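Local coordinates for protein endoglucanase (Humicola insolens, PDB 1DYS) that hydrolyses internal beta-1,4-glucosidic linkages of cellulose as a family 6 endoglucanase and so helps to recycle plant biomass, at residues S15-S18 and S19-Q23; K39-Y42 and V43-K46; N107-N110 and R111-E115; K192-P195 and T196-E199; N249-N252 and A253-R257. All blocks are in the same frame, centred on the assembly; numbering follows the deposited sequence.

Contact 1. Residues S15-S18 and S19-Q23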
loop_
_atom_site.group_PDB
_atom_site.type_symbol
_atom_site.label_atom_id
_atom_site.label_comp_id
_atom_site.label_asym_id
_atom_site.label_seq_id
_atom_site.Cartn_x
_atom_site.Cartn_y
_atom_site.Cartn_z
ATOM N N SER A 15 -12.855 13.844 -8.897
ATOM C CA SER A 15 -13.184 14.632 -7.727
ATOM C C SER A 15 -12.251 14.393 -6.549
ATOM O O SER A 15 -12.011 15.345 -5.791
ATOM C CB SER A 15 -14.640 14.408 -7.313
ATOM O OG SER A 15 -14.859 13.013 -7.181
ATOM N N ASP A 16 -11.734 13.171 -6.410
ATOM C CA ASP A 16 -10.827 12.956 -5.270
ATOM C C ASP A 16 -9.540 13.750 -5.470
ATOM O O ASP A 16 -9.016 14.427 -4.565
ATOM C CB ASP A 16 -10.555 11.469 -5.125
ATOM C CG ASP A 16 -9.649 11.222 -3.913
ATOM O OD1 ASP A 16 -9.822 11.833 -2.826
ATOM O OD2 ASP A 16 -8.721 10.420 -4.117
ATOM N N TYR A 17 -8.990 13.627 -6.694
ATOM C CA TYR A 17 -7.796 14.383 -7.027
ATOM C C TYR A 17 -8.007 15.871 -6.896
ATOM O O TYR A 17 -7.210 16.663 -6.377
ATOM C CB TYR A 17 -7.398 14.034 -8.463
ATOM C CG TYR A 17 -6.174 14.674 -9.043
ATOM C CD1 TYR A 17 -4.996 14.855 -8.330
ATOM C CD2 TYR A 17 -6.204 15.110 -10.372
ATOM C CE1 TYR A 17 -3.888 15.427 -8.941
ATOM C CE2 TYR A 17 -5.102 15.690 -10.985
ATOM C CZ TYR A 17 -3.959 15.838 -10.250
ATOM O OH TYR A 17 -2.831 16.393 -10.811
ATOM N N SER A 18 -9.099 16.405 -7.446
ATOM C CA SER A 18 -9.423 17.824 -7.294
ATOM C C SER A 18 -9.498 18.269 -5.841
ATOM O O SER A 18 -9.012 19.348 -5.489
ATOM C CB SER A 18 -10.757 18.059 -8.028
ATOM O OG SER A 18 -10.512 18.401 -9.382
ATOM N N SER A 19 -10.018 17.421 -4.954
ATOM C CA SER A 19 -10.047 17.761 -3.533
ATOM C C SER A 19 -8.648 17.877 -2.937
ATOM O O SER A 19 -8.327 18.817 -2.198
ATOM C CB SER A 19 -10.896 16.735 -2.760
ATOM O OG SER A 19 -12.237 16.807 -3.183
ATOM N N LYS A 20 -7.785 16.921 -3.307
ATOM C CA LYS A 20 -6.423 16.918 -2.801
ATOM C C LYS A 20 -5.638 18.144 -3.264
ATOM O O LYS A 20 -4.844 18.713 -2.511
ATOM C CB LYS A 20 -5.704 15.644 -3.253
ATOM C CG LYS A 20 -6.397 14.384 -2.707
ATOM C CD LYS A 20 -5.529 13.216 -3.126
ATOM C CE LYS A 20 -6.217 11.895 -3.203
ATOM N NZ LYS A 20 -5.243 10.799 -3.462
ATOM N N LEU A 21 -5.898 18.622 -4.461
ATOM C CA LEU A 21 -5.263 19.805 -5.016
ATOM C C LEU A 21 -5.623 21.083 -4.266
ATOM O O LEU A 21 -4.904 22.070 -4.419
ATOM C CB LEU A 21 -5.663 20.000 -6.490
ATOM C CG LEU A 21 -4.849 19.084 -7.393
ATOM C CD1 LEU A 21 -5.448 19.015 -8.806
ATOM C CD2 LEU A 21 -3.380 19.495 -7.492
ATOM N N ASP A 22 -6.743 21.045 -3.547
ATOM C CA ASP A 22 -7.058 22.240 -2.737
ATOM C C ASP A 22 -5.901 22.588 -1.816
ATOM O O ASP A 22 -5.564 23.768 -1.629
ATOM C CB ASP A 22 -8.352 22.074 -1.946
ATOM C CG ASP A 22 -9.140 23.370 -1.961
ATOM O OD1 ASP A 22 -9.444 23.813 -3.088
ATOM O OD2 ASP A 22 -9.427 23.920 -0.865
ATOM N N GLN A 23 -5.201 21.582 -1.261
ATOM C CA GLN A 23 -4.035 21.862 -0.429
ATOM C C GLN A 23 -3.012 22.663 -1.215
ATOM O O GLN A 23 -2.407 23.615 -0.702
ATOM C CB GLN A 23 -3.388 20.549 0.045
ATOM C CG GLN A 23 -2.142 20.790 0.888
ATOM C CD GLN A 23 -1.644 19.536 1.579
ATOM O OE1 GLN A 23 -0.656 19.601 2.322
ATOM N NE2 GLN A 23 -2.282 18.396 1.374
#

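Contact 2. Residues K39-Y42 and V43-K46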
loop_
_atom_site.group_PDB
_atom_site.type_symbol
_atom_site.label_atom_id
_atom_site.label_comp_id
_atom_site.label_asym_id
_atom_site.label_seq_id
_atom_site.Cartn_x
_atom_site.Cartn_y
_atom_site.Cartn_z
ATOM N N LYS A 39 -3.742 28.583 -11.451
ATOM C CA LYS A 39 -3.409 27.397 -12.270
ATOM C C LYS A 39 -3.909 26.137 -11.550
ATOM O O LYS A 39 -4.410 25.248 -12.276
ATOM C CB LYS A 39 -1.884 27.408 -12.423
ATOM C CG LYS A 39 -1.425 28.323 -13.531
ATOM C CD LYS A 39 0.017 28.763 -13.475
ATOM C CE LYS A 39 0.990 27.738 -14.012
ATOM N NZ LYS A 39 2.410 28.206 -13.800
ATOM N N VAL A 40 -3.743 26.024 -10.242
ATOM C CA VAL A 40 -4.297 24.871 -9.525
ATOM C C VAL A 40 -5.809 24.795 -9.715
ATOM O O VAL A 40 -6.382 23.737 -10.026
ATOM C CB VAL A 40 -3.907 24.862 -8.031
ATOM C CG1 VAL A 40 -4.545 23.639 -7.361
ATOM C CG2 VAL A 40 -2.385 24.803 -7.855
ATOM N N LYS A 41 -6.525 25.933 -9.529
ATOM C CA LYS A 41 -7.989 25.903 -9.715
ATOM C C LYS A 41 -8.389 25.501 -11.129
ATOM O O LYS A 41 -9.402 24.829 -11.334
ATOM C CB LYS A 41 -8.602 27.258 -9.314
ATOM C CG LYS A 41 -10.094 27.142 -8.989
ATOM C CD LYS A 41 -10.483 28.190 -7.945
ATOM C CE LYS A 41 -11.635 29.047 -8.425
ATOM N NZ LYS A 41 -12.951 28.361 -8.376
ATOM N N TYR A 42 -7.601 25.824 -12.131
ATOM C CA TYR A 42 -7.810 25.455 -13.527
ATOM C C TYR A 42 -7.781 23.918 -13.584
ATOM O O TYR A 42 -8.748 23.339 -14.049
ATOM C CB TYR A 42 -6.788 26.018 -14.507
ATOM C CG TYR A 42 -6.934 25.639 -15.965
ATOM C CD1 TYR A 42 -6.522 24.425 -16.460
ATOM C CD2 TYR A 42 -7.501 26.535 -16.873
ATOM C CE1 TYR A 42 -6.654 24.074 -17.793
ATOM C CE2 TYR A 42 -7.627 26.203 -18.219
ATOM C CZ TYR A 42 -7.206 24.977 -18.674
ATOM O OH TYR A 42 -7.348 24.661 -20.009
ATOM N N VAL A 43 -6.712 23.356 -13.015
ATOM C CA VAL A 43 -6.678 21.879 -12.994
ATOM C C VAL A 43 -7.855 21.322 -12.227
ATOM O O VAL A 43 -8.426 20.282 -12.603
ATOM C CB VAL A 43 -5.336 21.380 -12.409
ATOM C CG1 VAL A 43 -5.268 19.852 -12.313
ATOM C CG2 VAL A 43 -4.198 21.929 -13.249
ATOM N N GLN A 44 -8.242 21.917 -11.083
ATOM C CA GLN A 44 -9.321 21.386 -10.273
ATOM C C GLN A 44 -10.685 21.282 -10.958
ATOM O O GLN A 44 -11.442 20.341 -10.700
ATOM C CB GLN A 44 -9.551 22.251 -8.999
ATOM C CG GLN A 44 -8.461 22.040 -7.955
ATOM C CD GLN A 44 -8.717 22.927 -6.743
ATOM O OE1 GLN A 44 -8.659 24.145 -6.866
ATOM N NE2 GLN A 44 -9.002 22.343 -5.580
ATOM N N GLU A 45 -10.977 22.254 -11.808
ATOM C CA GLU A 45 -12.288 22.317 -12.435
ATOM C C GLU A 45 -12.307 21.920 -13.884
ATOM O O GLU A 45 -13.388 21.538 -14.361
ATOM C CB GLU A 45 -12.774 23.767 -12.356
ATOM C CG GLU A 45 -12.711 24.368 -10.975
ATOM C CD GLU A 45 -13.719 25.474 -10.767
ATOM O OE1 GLU A 45 -14.005 26.209 -11.734
ATOM O OE2 GLU A 45 -14.223 25.626 -9.636
ATOM N N LYS A 46 -11.212 22.077 -14.604
ATOM C CA LYS A 46 -11.260 21.855 -16.036
ATOM C C LYS A 46 -10.395 20.763 -16.598
ATOM O O LYS A 46 -10.371 20.639 -17.837
ATOM C CB LYS A 46 -10.887 23.175 -16.757
ATOM C CG LYS A 46 -11.938 24.255 -16.548
ATOM C CD LYS A 46 -11.281 25.596 -16.245
ATOM C CE LYS A 46 -12.324 26.696 -16.172
ATOM N NZ LYS A 46 -13.110 26.733 -14.899
HETATM O O HOH W 1 -12.693 28.771 -11.354
HETATM O O HOH W 2 -8.981 22.010 -20.369
#

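Contact 3. Residues N107-N110 and R111-E115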
loop_
_atom_site.group_PDB
_atom_site.type_symbol
_atom_site.label_atom_id
_atom_site.label_comp_id
_atom_site.label_asym_id
_atom_site.label_seq_id
_atom_site.Cartn_x
_atom_site.Cartn_y
_atom_site.Cartn_z
ATOM N N ASN A 107 -4.895 -17.997 -4.485
ATOM C CA ASN A 107 -6.082 -18.109 -5.313
ATOM C C ASN A 107 -6.348 -16.806 -6.062
ATOM O O ASN A 107 -7.482 -16.447 -6.318
ATOM C CB ASN A 107 -7.295 -18.500 -4.456
ATOM C CG ASN A 107 -8.546 -18.918 -5.202
ATOM O OD1 ASN A 107 -9.650 -18.641 -4.696
ATOM N ND2 ASN A 107 -8.467 -19.588 -6.342
ATOM N N GLY A 108 -5.301 -16.095 -6.445
ATOM C CA GLY A 108 -5.465 -14.744 -6.999
ATOM C C GLY A 108 -6.196 -14.640 -8.302
ATOM O O GLY A 108 -6.930 -13.657 -8.539
ATOM N N LEU A 109 -6.008 -15.598 -9.209
ATOM C CA LEU A 109 -6.730 -15.578 -10.454
ATOM C C LEU A 109 -8.230 -15.662 -10.245
ATOM O O LEU A 109 -8.983 -14.837 -10.763
ATOM C CB LEU A 109 -6.216 -16.713 -11.372
ATOM C CG LEU A 109 -7.002 -16.710 -12.685
ATOM C CD1 LEU A 109 -6.704 -15.400 -13.443
ATOM C CD2 LEU A 109 -6.625 -17.888 -13.566
ATOM N N ASN A 110 -8.716 -16.589 -9.396
ATOM C CA ASN A 110 -10.146 -16.652 -9.146
ATOM C C ASN A 110 -10.686 -15.387 -8.481
ATOM O O ASN A 110 -11.758 -14.928 -8.880
ATOM C CB ASN A 110 -10.510 -17.868 -8.270
ATOM C CG ASN A 110 -10.508 -19.131 -9.108
ATOM O OD1 ASN A 110 -10.076 -20.216 -8.679
ATOM N ND2 ASN A 110 -10.998 -19.002 -10.336
ATOM N N ARG A 111 -9.980 -14.818 -7.514
ATOM C CA ARG A 111 -10.392 -13.619 -6.782
ATOM C C ARG A 111 -10.439 -12.401 -7.740
ATOM O O ARG A 111 -11.365 -11.596 -7.674
ATOM C CB ARG A 111 -9.493 -13.336 -5.594
ATOM C CG ARG A 111 -9.386 -14.434 -4.532
ATOM C CD ARG A 111 -8.355 -14.068 -3.461
ATOM N NE ARG A 111 -8.521 -14.998 -2.320
ATOM C CZ ARG A 111 -7.674 -15.013 -1.285
ATOM N NH1 ARG A 111 -6.644 -14.178 -1.182
ATOM N NH2 ARG A 111 -7.910 -15.898 -0.316
ATOM N N TYR A 112 -9.450 -12.344 -8.635
ATOM C CA TYR A 112 -9.454 -11.295 -9.662
ATOM C C TYR A 112 -10.688 -11.402 -10.553
ATOM O O TYR A 112 -11.354 -10.394 -10.805
ATOM C CB TYR A 112 -8.249 -11.405 -10.560
ATOM C CG TYR A 112 -8.029 -10.345 -11.610
ATOM C CD1 TYR A 112 -7.573 -9.077 -11.289
ATOM C CD2 TYR A 112 -8.244 -10.661 -12.936
ATOM C CE1 TYR A 112 -7.348 -8.148 -12.310
ATOM C CE2 TYR A 112 -8.005 -9.736 -13.950
ATOM C CZ TYR A 112 -7.545 -8.475 -13.612
ATOM O OH TYR A 112 -7.319 -7.576 -14.632
ATOM N N LYS A 113 -10.999 -12.626 -11.026
ATOM C CA LYS A 113 -12.251 -12.680 -11.809
ATOM C C LYS A 113 -13.504 -12.349 -11.014
ATOM O O LYS A 113 -14.346 -11.546 -11.461
ATOM C CB LYS A 113 -12.439 -14.096 -12.377
ATOM C CG LYS A 113 -11.262 -14.524 -13.217
ATOM C CD LYS A 113 -11.509 -15.954 -13.751
ATOM C CE LYS A 113 -10.486 -16.245 -14.844
ATOM N NZ LYS A 113 -10.390 -17.705 -15.107
ATOM N N ASN A 114 -13.723 -13.042 -9.891
ATOM C CA ASN A 114 -14.992 -12.978 -9.188
ATOM C C ASN A 114 -15.157 -11.814 -8.243
ATOM O O ASN A 114 -16.299 -11.339 -8.121
ATOM C CB ASN A 114 -15.171 -14.322 -8.418
ATOM C CG ASN A 114 -15.098 -15.468 -9.431
ATOM O OD1 ASN A 114 -15.693 -15.403 -10.499
ATOM N ND2 ASN A 114 -14.351 -16.524 -9.146
ATOM N N GLU A 115 -14.109 -11.336 -7.614
ATOM C CA GLU A 115 -14.241 -10.254 -6.652
ATOM C C GLU A 115 -13.817 -8.893 -7.229
ATOM O O GLU A 115 -14.146 -7.920 -6.531
ATOM C CB GLU A 115 -13.388 -10.562 -5.407
ATOM C CG GLU A 115 -13.912 -11.726 -4.576
ATOM C CD GLU A 115 -13.117 -11.931 -3.293
ATOM O OE1 GLU A 115 -13.073 -11.040 -2.412
ATOM O OE2 GLU A 115 -12.455 -12.974 -3.161
HETATM O O HOH W 3 -10.764 -17.246 -2.334
#

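Contact 4. Residues K192-P195 and T196-E199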
loop_
_atom_site.group_PDB
_atom_site.type_symbol
_atom_site.label_atom_id
_atom_site.label_comp_id
_atom_site.label_asym_id
_atom_site.label_seq_id
_atom_site.Cartn_x
_atom_site.Cartn_y
_atom_site.Cartn_z
ATOM N N LYS A 192 11.778 -4.570 -29.486
ATOM C CA LYS A 192 10.666 -4.755 -28.596
ATOM C C LYS A 192 9.289 -4.529 -29.191
ATOM O O LYS A 192 8.334 -5.030 -28.596
ATOM C CB LYS A 192 10.709 -3.773 -27.402
ATOM C CG LYS A 192 11.882 -4.007 -26.471
ATOM C CD LYS A 192 11.659 -5.294 -25.692
ATOM C CE LYS A 192 12.872 -6.198 -25.824
ATOM N NZ LYS A 192 14.113 -5.460 -25.461
ATOM N N LEU A 193 9.162 -3.861 -30.326
ATOM C CA LEU A 193 7.849 -3.609 -30.918
ATOM C C LEU A 193 7.073 -4.844 -31.322
ATOM O O LEU A 193 5.837 -4.923 -31.165
ATOM C CB LEU A 193 8.004 -2.694 -32.143
ATOM C CG LEU A 193 8.703 -1.355 -31.971
ATOM C CD1 LEU A 193 9.212 -0.873 -33.331
ATOM C CD2 LEU A 193 7.786 -0.318 -31.348
ATOM N N GLU A 194 7.777 -5.826 -31.911
ATOM C CA GLU A 194 7.055 -7.049 -32.315
ATOM C C GLU A 194 6.702 -7.943 -31.150
ATOM O O GLU A 194 5.561 -8.371 -30.995
ATOM C CB GLU A 194 7.731 -7.814 -33.446
ATOM C CG GLU A 194 7.621 -7.044 -34.762
ATOM C CD GLU A 194 6.207 -6.938 -35.302
ATOM O OE1 GLU A 194 5.284 -7.638 -34.812
ATOM O OE2 GLU A 194 6.041 -6.128 -36.245
ATOM N N PRO A 195 7.602 -8.159 -30.212
ATOM C CA PRO A 195 7.320 -8.931 -29.010
ATOM C C PRO A 195 6.133 -8.294 -28.295
ATOM O O PRO A 195 5.302 -9.036 -27.779
ATOM C CB PRO A 195 8.588 -8.899 -28.136
ATOM C CG PRO A 195 9.631 -8.689 -29.209
ATOM C CD PRO A 195 9.016 -7.792 -30.283
ATOM N N THR A 196 5.994 -6.965 -28.337
ATOM C CA THR A 196 4.817 -6.317 -27.744
ATOM C C THR A 196 3.544 -6.628 -28.498
ATOM O O THR A 196 2.490 -6.976 -27.949
ATOM C CB THR A 196 5.022 -4.784 -27.695
ATOM O OG1 THR A 196 6.205 -4.592 -26.905
ATOM C CG2 THR A 196 3.851 -4.093 -27.034
ATOM N N ALA A 197 3.582 -6.572 -29.843
ATOM C CA ALA A 197 2.402 -6.918 -30.621
ATOM C C ALA A 197 1.984 -8.367 -30.483
ATOM O O ALA A 197 0.796 -8.673 -30.520
ATOM C CB ALA A 197 2.641 -6.596 -32.107
ATOM N N GLN A 198 2.962 -9.261 -30.320
ATOM C CA GLN A 198 2.709 -10.684 -30.159
ATOM C C GLN A 198 1.958 -10.932 -28.850
ATOM O O GLN A 198 1.025 -11.725 -28.770
ATOM C CB GLN A 198 4.027 -11.480 -30.189
ATOM C CG GLN A 198 3.786 -12.996 -30.049
ATOM C CD GLN A 198 2.928 -13.427 -31.242
ATOM O OE1 GLN A 198 3.396 -13.230 -32.366
ATOM N NE2 GLN A 198 1.726 -13.941 -31.027
ATOM N N GLU A 199 2.414 -10.215 -27.809
ATOM C CA GLU A 199 1.744 -10.321 -26.505
ATOM C C GLU A 199 0.296 -9.902 -26.587
ATOM O O GLU A 199 -0.588 -10.578 -26.030
ATOM C CB GLU A 199 2.497 -9.503 -25.465
ATOM C CG GLU A 199 2.540 -10.091 -24.069
ATOM C CD GLU A 199 2.623 -11.596 -23.974
ATOM O OE1 GLU A 199 3.314 -12.273 -24.751
ATOM O OE2 GLU A 199 1.947 -12.117 -23.042
#

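Contact 5. Residues N249-N252 and A253-R257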
loop_
_atom_site.group_PDB
_atom_site.type_symbol
_atom_site.label_atom_id
_atom_site.label_comp_id
_atom_site.label_asym_id
_atom_site.label_seq_id
_atom_site.Cartn_x
_atom_site.Cartn_y
_atom_site.Cartn_z
ATOM N N ASN A 249 4.556 3.563 -34.161
ATOM C CA ASN A 249 5.366 2.379 -34.344
ATOM C C ASN A 249 4.584 1.145 -33.901
ATOM O O ASN A 249 4.585 0.141 -34.600
ATOM C CB ASN A 249 6.676 2.500 -33.588
ATOM C CG ASN A 249 7.631 3.492 -34.243
ATOM O OD1 ASN A 249 7.518 3.802 -35.442
ATOM N ND2 ASN A 249 8.561 3.986 -33.442
ATOM N N ILE A 250 3.938 1.270 -32.727
ATOM C CA ILE A 250 3.110 0.159 -32.277
ATOM C C ILE A 250 1.934 0.018 -33.239
ATOM O O ILE A 250 1.650 -1.096 -33.690
ATOM C CB ILE A 250 2.605 0.289 -30.822
ATOM C CG1 ILE A 250 3.748 0.146 -29.825
ATOM C CG2 ILE A 250 1.509 -0.760 -30.573
ATOM C CD1 ILE A 250 4.357 -1.229 -29.647
ATOM N N ALA A 251 1.279 1.132 -33.603
ATOM C CA ALA A 251 0.113 1.045 -34.496
ATOM C C ALA A 251 0.465 0.402 -35.833
ATOM O O ALA A 251 -0.311 -0.409 -36.331
ATOM C CB ALA A 251 -0.467 2.442 -34.684
ATOM N N ASN A 252 1.667 0.653 -36.336
ATOM C CA ASN A 252 2.125 0.027 -37.588
ATOM C C ASN A 252 2.355 -1.471 -37.456
ATOM O O ASN A 252 1.961 -2.272 -38.328
ATOM C CB ASN A 252 3.381 0.783 -38.056
ATOM C CG ASN A 252 3.082 2.173 -38.587
ATOM O OD1 ASN A 252 1.931 2.615 -38.695
ATOM N ND2 ASN A 252 4.088 2.974 -38.929
ATOM N N ALA A 253 2.918 -1.937 -36.335
ATOM C CA ALA A 253 3.136 -3.331 -36.037
ATOM C C ALA A 253 1.789 -4.037 -35.882
ATOM O O ALA A 253 1.635 -5.147 -36.389
ATOM C CB ALA A 253 3.958 -3.561 -34.780
ATOM N N MET A 254 0.836 -3.421 -35.192
ATOM C CA MET A 254 -0.483 -4.001 -35.019
ATOM C C MET A 254 -1.258 -4.154 -36.315
ATOM O O MET A 254 -1.982 -5.115 -36.541
ATOM C CB MET A 254 -1.311 -3.128 -34.055
ATOM C CG MET A 254 -0.658 -3.067 -32.679
ATOM S SD MET A 254 -0.751 -4.610 -31.717
ATOM C CE MET A 254 0.214 -4.053 -30.295
ATOM N N ARG A 255 -1.190 -3.108 -37.130
ATOM C CA ARG A 255 -1.889 -3.044 -38.407
ATOM C C ARG A 255 -1.564 -4.192 -39.335
ATOM O O ARG A 255 -2.423 -4.812 -39.961
ATOM C CB ARG A 255 -1.479 -1.695 -39.028
ATOM C CG ARG A 255 -1.977 -1.557 -40.457
ATOM C CD ARG A 255 -1.767 -0.140 -40.936
ATOM N NE ARG A 255 -2.435 0.832 -40.074
ATOM C CZ ARG A 255 -1.816 1.754 -39.362
ATOM N NH1 ARG A 255 -0.484 1.810 -39.371
ATOM N NH2 ARG A 255 -2.457 2.616 -38.600
ATOM N N GLN A 256 -0.287 -4.564 -39.408
ATOM C CA GLN A 256 0.255 -5.638 -40.193
ATOM C C GLN A 256 -0.170 -7.015 -39.700
ATOM O O GLN A 256 -0.003 -8.024 -40.397
ATOM C CB GLN A 256 1.789 -5.621 -40.166
ATOM C CG GLN A 256 2.430 -4.657 -41.133
ATOM C CD GLN A 256 1.659 -4.559 -42.442
ATOM O OE1 GLN A 256 1.215 -3.474 -42.805
ATOM N NE2 GLN A 256 1.454 -5.694 -43.093
ATOM N N ARG A 257 -0.653 -7.080 -38.460
ATOM C CA ARG A 257 -1.130 -8.330 -37.890
ATOM C C ARG A 257 -2.657 -8.268 -37.820
ATOM O O ARG A 257 -3.366 -9.117 -37.278
ATOM C CB ARG A 257 -0.531 -8.634 -36.526
ATOM C CG ARG A 257 0.993 -8.716 -36.448
ATOM C CD ARG A 257 1.391 -8.603 -34.979
ATOM N NE ARG A 257 2.747 -8.972 -34.659
ATOM C CZ ARG A 257 3.170 -10.076 -34.046
ATOM N NH1 ARG A 257 2.354 -11.051 -33.688
ATOM N NH2 ARG A 257 4.476 -10.179 -33.822
HETATM O O HOH W 4 1.644 -1.352 -41.205
#

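Contact 1. Residues S15-S18 and S19-Q23
L21 lies over one face of the Y17 ring, one turn further along helix 15-29. Its CD1 methyl sits almost above the ring centre, 3.9 Å from the centroid of Y17 and 13° off the ring normal. This is a CH-pi contact. The two side chains slant across each other. The Y17 ring gets there because its CG stands anti to the backbone N (chi1 -179°), while CG of L21 lies anti to its own carbonyl carbon. The Y17 hydroxyl is held by a hydrogen bond to the backbone O of G312, which fixes the far end of the ring.

On another side of the helix D16 and K20 form an i to i+4 pair. K20 runs out as an extended chain past the carboxylate, so that its CE is 3.0 Å from OD2 of D16. The salt bridge itself is longer, 3.6 Å from NZ of K20 to OD2 of D16. The same NZ also pairs with E314, which probably binds substrate, so two carboxylates share one ammonium. In the backbone L21 N donates to Y17 O at 3.0 Å.

Helix 15-29 packs on helix 34-46, where L21 touches V40, V43 and Q44. OD1 of D22 is hydrogen-bonded to NE2 of Q44 on that helix. D16 also packs on Q106 of the second subunit.

Contact 2. Residues K39-Y42 and V43-K46
K46 crosses one face of the Y42 ring, one turn further on at the end of helix 34-46. From CB of Y42 the chain leaves with CG anti to the backbone N (chi1 178°), and the nearest atom to CB is V43 N. CD1 stays by that same N, at the ring edge. CD2, across the ring, meets CD of K46 at 3.9 Å, and CE2 lies slightly further from it. The two side chains cross at about a right angle. At the tip, OH of Y42 is 3.1 Å from a water that donates to K46 O. With the ring cut back to an alanine, CD of K46 would probably lose the face it rests on, and the water one partner.

Charges line the neighbouring side of the helix. NZ of K41 reaches OE2 of E45 at 3.3 Å, a salt bridge with only a weak hydrogen bond. K46 NZ pairs with OE1 of E45 at 3.3 Å. A second water donates to E45 OE1 and weakly accepts from K41 NZ. One carboxylate thus serves two lysines. Such a salt-bridge network, built on i to i+4 and adjacent residues, is a surface feature of the last turns of this alpha-helix.

Contact 3. Residues N107-N110 and R111-E115
The guanidinium of R111 has a water at its edge, in plane, and this water links it to N107. The water accepts from NE of R111 at 3.2 Å and donates to OD1 of N107 at 3.0 Å. CB of N107 approaches the same guanidinium obliquely. The N107 amide is used at both ends, because its ND2 donates to OD1 of N110 at 2.9 Å. That acceptor lies close to the N107 amide plane, but the N-H...O angle is only 142°. N107 is at the N-cap position of helix 108-126, yet its side chain makes no capping bond. Its backbone O does the helical work and accepts from R111 N. R111 runs extended from CG to NE, and CG passes 3.3 Å from N107 O.

One face of the helix is occupied by L109 and K113. K113 has CG anti to its carbonyl carbon (chi1 -57°) and stretches out obliquely across the leucine. Its CE is 4.1 Å from both CG and CD1 of L109, and NZ ends near CD2. NZ itself is paired with E161. Shortened to an alanine, this position would probably deprive E161 of this ammonium partner and uncover the flank of L109.

This helix packs against helix 150-169, where L109 and Y112 meet A162 and K113 meets Y165. Y112 OH bonds to E137, just beyond strand 132-136. From the second subunit, R60 forms a salt bridge with E115, and F57 packs on R111.

Contact 4. Residues K192-P195 and T196-E199
The backbone O of K192 is gripped twice by T196. T196 N donates to it at 3.0 Å, and OG1 of T196 donates at 2.8 Å. The two donors come from opposite faces of the carbonyl plane, with OG1 tilted 33° from that plane. The side-chain bond is possible because OG1 stands anti to the carbonyl carbon of T196, beside its backbone N (chi1 -59°). From there the hydroxyl turns back along the helix to the previous turn. CG2 takes the position anti to the backbone N, and T196 packs on I250 of helix 243-255.

P195 sits just before T196. Its N has no hydrogen to give, so helix 190-207 is kinked where the bond to the preceding turn is missing. The bonds resume with T196 N and continue along the chain. A197 N donates to L193 O, and Q198 N donates to E194 O at 2.8 Å. E199 N donates to the O of P195 itself at 3.1 Å.

A bend at chi2 brings the carboxylate of E194 toward the next turn. Its OE1 comes 3.9 Å from CB of A197. The polar end of E194 belongs to R257, which also bonds to Q198. E199 turns to R156 and Q160.

The threonine hydroxyl adds a second donor to K192 O and does not replace the bond missing at the proline. One carbonyl takes both donors, so the hydroxyl of this buried residue is paired inside its own helix.

Contact 5. Residues N249-N252 and A253-R257
N252 and R255 lie side by side and point the same way, three residues apart near the end of helix 243-255. OD1 of N252 is 2.6 Å from NH1 of R255. The hydrogen bond is weak, because the N-H...O angle is only 123°. OD1 comes in at the edge of the guanidinium, and the amide and guanidinium planes are turned 61° apart. R255 reaches this place by leaving with CG anti to the backbone N (chi1 172°) and bending at chi3. The bend folds the guanidinium back over the turn, and A251 O then lies over one of its faces, offset toward the rim. The backbone O of N252 takes a donated water hydrogen at 3.0 Å. The same water donates to OE1 of Q256 at 2.7 Å.

This is an amphipathic helix beside the parallel sheet of the family 6 barrel. A253 belongs to its buried side. Its CB is 3.5 Å from I250 O and packs on E194 of helix 190-207. The backbone N of A253 donates to N249 O at 3.2 Å.

Next to A253 the inner side continues with I250 and M254. Their side chains run alongside each other. CE of M254 touches CG2 of I250 at 3.5 Å, and the methionine is bent at chi2 to bring it there. M254 also packs on V200 of helix 190-207, and A251 faces T261 and N302.

In the fold
The five contacts are short helical stretches of about two turns around the parallel barrel of the family 6 fold. Contacts 1 and 2 are neighbours, with centres about 10 Å apart. D22 OD1 meets Q44 NE2 at 2.9 Å, and L21 CD1 meets V43 CG1 at 3.6 Å. Contacts 4 and 5 form a second pair, also about 10 Å apart between centres, joined by the salt bridge from E194 OE1 to R257 NH2 at 2.8 Å. The two pairs lie on opposite sides of the chain's centre. Contact 3 touches neither. The K20 side chain is about 3 Å from that of E314, assigned to substrate binding. In contact 3, the Y112 side chain is about 11 Å from that of D92, one of two residues assigned as proton donor.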